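Local coordinates for uncharacterized protein (Corynebacterium diphtheriae NCTC 13129, PDB 3CP3), which is of unknown function but belongs to the pyridoxamine 5'-phosphate oxidase family, whose split-barrel fold commonly binds a flavin, at residues A[13-16]-A[17-21]; A[102-105]-A[106-110]. All blocks are in the same frame, centred on the assembly; numbering follows the deposited sequence. Where two conformers were deposited one is given.

Contact 1: residues A[13-16]-A[17-21]; sequences TILD and SSDSL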
loop_
_atom_site.group_PDB
_atom_site.type_symbol
_atom_site.label_atom_id
_atom_site.label_comp_id
_atom_site.label_asym_id
_atom_site.label_seq_id
_atom_site.Cartn_x
_atom_site.Cartn_y
_atom_site.Cartn_z
ATOM N N THR A 13 10.237 -14.486 -6.216
ATOM C CA THR A 13 9.841 -15.106 -7.469
ATOM C C THR A 13 9.091 -14.020 -8.191
ATOM O O THR A 13 8.216 -13.365 -7.616
ATOM C CB THR A 13 8.967 -16.332 -7.231
ATOM O OG1 THR A 13 9.752 -17.354 -6.612
ATOM C CG2 THR A 13 8.412 -16.889 -8.536
ATOM N N ILE A 14 9.453 -13.790 -9.442
ATOM C CA ILE A 14 8.713 -12.842 -10.251
ATOM C C ILE A 14 7.575 -13.649 -10.852
ATOM O O ILE A 14 7.834 -14.683 -11.469
ATOM C CB ILE A 14 9.578 -12.235 -11.375
ATOM C CG1 ILE A 14 10.850 -11.584 -10.781
ATOM C CG2 ILE A 14 8.771 -11.270 -12.243
ATOM C CD1 ILE A 14 10.565 -10.635 -9.619
ATOM N N LEU A 15 6.333 -13.185 -10.666
ATOM C CA LEU A 15 5.175 -13.867 -11.261
ATOM C C LEU A 15 4.955 -13.453 -12.709
ATOM O O LEU A 15 5.319 -12.333 -13.115
ATOM C CB LEU A 15 3.895 -13.647 -10.431
ATOM C CG LEU A 15 4.060 -13.892 -8.918
ATOM C CD1 LEU A 15 2.810 -13.472 -8.072
ATOM C CD2 LEU A 15 4.391 -15.339 -8.701
ATOM N N ASP A 16 4.364 -14.346 -13.495
ATOM C CA ASP A 16 3.928 -13.962 -14.834
ATOM C C ASP A 16 2.704 -13.007 -14.747
ATOM O O ASP A 16 2.023 -12.938 -13.718
ATOM C CB ASP A 16 3.774 -15.183 -15.775
ATOM C CG ASP A 16 2.630 -16.082 -15.398
ATOM O OD1 ASP A 16 1.493 -15.600 -15.411
ATOM O OD2 ASP A 16 2.853 -17.290 -15.151
ATOM N N SER A 17 2.501 -12.196 -15.787
ATOM C CA SER A 17 1.388 -11.239 -15.844
ATOM C C SER A 17 0.000 -11.896 -15.665
ATOM O O SER A 17 -0.834 -11.387 -14.927
ATOM C CB SER A 17 1.416 -10.503 -17.204
ATOM O OG SER A 17 0.220 -9.737 -17.315
ATOM N N SER A 18 -0.251 -13.017 -16.325
ATOM C CA SER A 18 -1.546 -13.709 -16.169
ATOM C C SER A 18 -1.798 -14.148 -14.751
ATOM O O SER A 18 -2.904 -14.023 -14.255
ATOM C CB SER A 18 -1.592 -14.994 -17.009
ATOM O OG SER A 18 -1.897 -14.690 -18.345
ATOM N N ASP A 19 -0.785 -14.745 -14.123
ATOM C CA ASP A 19 -0.861 -15.159 -12.707
ATOM C C ASP A 19 -1.151 -13.922 -11.849
ATOM O O ASP A 19 -2.051 -13.903 -10.985
ATOM C CB ASP A 19 0.479 -15.840 -12.345
ATOM C CG ASP A 19 0.482 -16.522 -10.962
ATOM O OD1 ASP A 19 -0.595 -16.713 -10.312
ATOM O OD2 ASP A 19 1.598 -16.795 -10.469
ATOM N N SER A 20 -0.352 -12.888 -12.050
ATOM C CA SER A 20 -0.512 -11.632 -11.329
ATOM C C SER A 20 -1.927 -11.067 -11.396
ATOM O O SER A 20 -2.553 -10.712 -10.357
ATOM C CB SER A 20 0.482 -10.603 -11.905
ATOM O OG SER A 20 1.783 -10.961 -11.453
ATOM N N LEU A 21 -2.430 -10.969 -12.594
ATOM C CA LEU A 21 -3.827 -10.462 -12.773
ATOM C C LEU A 21 -4.911 -11.388 -12.221
ATOM O O LEU A 21 -5.910 -10.898 -11.664
ATOM C CB LEU A 21 -4.095 -10.136 -14.230
ATOM C CG LEU A 21 -3.251 -8.958 -14.735
ATOM C CD1 LEU A 21 -3.440 -8.867 -16.247
ATOM C CD2 LEU A 21 -3.610 -7.672 -14.005
HETATM O O HOH W 1 3.787 -16.892 -11.988
#

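Contact 2: residues A[102-105]-A[106-110]; sequences RDTE and EARHA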
loop_
_atom_site.group_PDB
_atom_site.type_symbol
_atom_site.label_atom_id
_atom_site.label_comp_id
_atom_site.label_asym_id
_atom_site.label_seq_id
_atom_site.Cartn_x
_atom_site.Cartn_y
_atom_site.Cartn_z
ATOM N N ARG A 102 -16.723 9.878 -16.662
ATOM C CA ARG A 102 -17.302 10.766 -17.709
ATOM C C ARG A 102 -18.269 10.186 -18.775
ATOM O O ARG A 102 -19.340 10.744 -18.962
ATOM C CB ARG A 102 -16.201 11.602 -18.388
ATOM C CG ARG A 102 -15.046 12.059 -17.450
ATOM C CD ARG A 102 -13.740 11.364 -17.767
ATOM N NE ARG A 102 -12.666 11.805 -16.865
ATOM C CZ ARG A 102 -11.460 12.226 -17.228
ATOM N NH1 ARG A 102 -10.650 12.613 -16.255
ATOM N NH2 ARG A 102 -11.069 12.317 -18.543
ATOM N N ASP A 103 -17.894 9.119 -19.498
ATOM C CA ASP A 103 -18.763 8.498 -20.513
ATOM C C ASP A 103 -20.048 7.769 -19.906
ATOM O O ASP A 103 -19.941 6.694 -19.240
ATOM C CB ASP A 103 -17.888 7.528 -21.356
ATOM C CG ASP A 103 -18.621 6.989 -22.584
ATOM O OD1 ASP A 103 -19.105 7.789 -23.412
ATOM O OD2 ASP A 103 -18.687 5.757 -22.750
ATOM N N THR A 104 -21.234 8.380 -20.096
ATOM C CA THR A 104 -22.527 7.826 -19.664
ATOM C C THR A 104 -22.571 6.313 -19.885
ATOM O O THR A 104 -22.854 5.545 -18.935
ATOM C CB THR A 104 -23.667 8.601 -20.362
ATOM O OG1 THR A 104 -24.147 9.609 -19.444
ATOM C CG2 THR A 104 -24.812 7.697 -20.812
ATOM N N GLU A 105 -22.189 5.864 -21.085
ATOM C CA GLU A 105 -22.045 4.402 -21.335
ATOM C C GLU A 105 -21.000 3.692 -20.457
ATOM O O GLU A 105 -21.185 2.537 -20.102
ATOM C CB GLU A 105 -21.798 4.103 -22.822
ATOM C CG GLU A 105 -21.544 2.603 -23.176
ATOM C CD GLU A 105 -22.694 1.636 -22.791
ATOM O OE1 GLU A 105 -22.401 0.689 -21.996
ATOM O OE2 GLU A 105 -23.868 1.796 -23.297
ATOM N N GLU A 106 -19.914 4.363 -20.115
ATOM C CA GLU A 106 -18.864 3.685 -19.329
ATOM C C GLU A 106 -19.191 3.561 -17.806
ATOM O O GLU A 106 -19.003 2.484 -17.221
ATOM C CB GLU A 106 -17.479 4.295 -19.584
ATOM C CG GLU A 106 -16.383 3.546 -18.820
ATOM C CD GLU A 106 -14.995 4.111 -19.025
ATOM O OE1 GLU A 106 -14.815 4.831 -20.035
ATOM O OE2 GLU A 106 -14.089 3.814 -18.176
ATOM N N ALA A 107 -19.641 4.638 -17.148
ATOM C CA ALA A 107 -20.298 4.540 -15.821
ATOM C C ALA A 107 -21.327 3.385 -15.664
ATOM O O ALA A 107 -21.337 2.655 -14.647
ATOM C CB ALA A 107 -20.967 5.856 -15.460
ATOM N N ARG A 108 -22.203 3.255 -16.661
ATOM C CA ARG A 108 -23.227 2.220 -16.706
ATOM C C ARG A 108 -22.627 0.800 -16.763
ATOM O O ARG A 108 -23.001 -0.104 -16.006
ATOM C CB ARG A 108 -24.137 2.495 -17.907
ATOM C CG ARG A 108 -25.327 1.602 -18.038
ATOM C CD ARG A 108 -26.312 2.129 -19.121
ATOM N NE ARG A 108 -26.629 3.568 -19.012
ATOM C CZ ARG A 108 -26.555 4.472 -20.016
ATOM N NH1 ARG A 108 -26.187 4.118 -21.255
ATOM N NH2 ARG A 108 -26.870 5.748 -19.789
ATOM N N HIS A 109 -21.682 0.634 -17.676
ATOM C CA HIS A 109 -20.811 -0.529 -17.750
ATOM C C HIS A 109 -20.047 -0.845 -16.419
ATOM O O HIS A 109 -20.101 -1.958 -15.935
ATOM C CB HIS A 109 -19.825 -0.350 -18.916
ATOM C CG HIS A 109 -18.692 -1.314 -18.885
ATOM N ND1 HIS A 109 -18.868 -2.669 -19.062
ATOM C CD2 HIS A 109 -17.373 -1.130 -18.628
ATOM C CE1 HIS A 109 -17.702 -3.275 -18.934
ATOM N NE2 HIS A 109 -16.782 -2.363 -18.689
ATOM N N ALA A 110 -19.365 0.136 -15.844
ATOM C CA ALA A 110 -18.662 -0.061 -14.563
ATOM C C ALA A 110 -19.617 -0.565 -13.456
ATOM O O ALA A 110 -19.237 -1.397 -12.632
ATOM C CB ALA A 110 -17.985 1.207 -14.147
#

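Contact 1: residues A[13-16]-A[17-21]
Asp16 grips the first turn of helix 17-25 with both its side chain and its carbonyl. Asp16 OD1 takes Asp19 N at 2.8 Å, nearly straight at the hydrogen (167°) and almost in line with the carboxylate C-O bond. CG stands between the backbone N and the carbonyl carbon (chi1 69°), which folds the carboxylate back over the opening turn. The Asp16 carbonyl O holds two donors: Ser20 N at 2.9 Å, the first i to i+4 backbone bond of the helix, and Ser20 OG at 3.0 Å, which comes from above the carbonyl plane. Ser20 OG also lies 3.6 Å from Leu15 CB.

Leu15, just before the cap, reaches the helix with its CD2 3.6 Å from Asp19 OD2. A water joins the two aspartates, donating to Asp19 OD2 at 2.7 Å and accepting from Asp16 N; its bond to Asp16 OD2 is weak. It lies between two carboxylates that probably repel each other mildly. Further out, Arg23 forms a salt bridge with Asp19 OD1, while Leu15 and Ser20 touch Ala138 and Val134 of strand 125-139. The whole is a classic aspartate N-cap, turning edge strand 12-15 directly into a helix.

Contact 2: residues A[102-105]-A[106-110]
Arg108 and Thr104 run side by side, one turn apart on helix 104-110, and the arginine can be followed outward from its backbone. Arg108 CB sits 3.5 Å from Thr104 O, the carbonyl that also receives Arg108 N in a helical bond of 3.3 Å. The chain leaves extended, then bends at chi3 (-48°), bringing the guanidinium back over the start of the helix. There Arg108 CZ lies about 4.0 Å from Thr104 O, which is placed over the centre of one face of the group. At the tip, Arg108 NH1 is 3.9 Å from Glu105 OE2, a long salt bridge with the carboxylate nearly perpendicular to the guanidinium; the position of NH2, implausibly close to Thr104 CG2, is doubtful. The long NH1 separation suggests a loose electrostatic pairing on the surface.

The backbone bonds of the same turn start the helix. Asp103 occupies the N-cap position, and Asp103 O accepts Ala107 N at 2.9 Å. Two residues further on, Glu105 O receives His109 N at 3.1 Å, with His109 CB packed on that same oxygen.

The polar ends of Glu106 and His109 find their partners elsewhere in the fold: Glu106 OE2 is hydrogen-bonded to Tyr59 OH and forms a salt bridge with Arg128, and His109 NE2 is hydrogen-bonded to Asp50 OD2. The short helix, which follows strand 89-100, is thus joined by these two side chains to strands 39-50, 57-62 and 125-139, with His109 and Ala110 touching Tyr59.

In the fold
Contact 1 comes first along the chain and contact 2 follows well after it, with five strands between their helices. Their centres lie about 29 Å apart and their nearest atoms about 15 Å, so they do not touch. Each is the start of a short surface helix on the antiparallel sheet: helix 17-25 leads from edge strand 12-15 into strand 29-36, whereas helix 104-110 comes between strands 89-100 and 125-139 along the chain. Long strand 125-139 is what they share, pairing with 12-15 and 89-100 and meeting side chains from both helices. The two contacts therefore mark separate helical additions to one mainly beta domain, consistent with the flavin-binding split-barrel family.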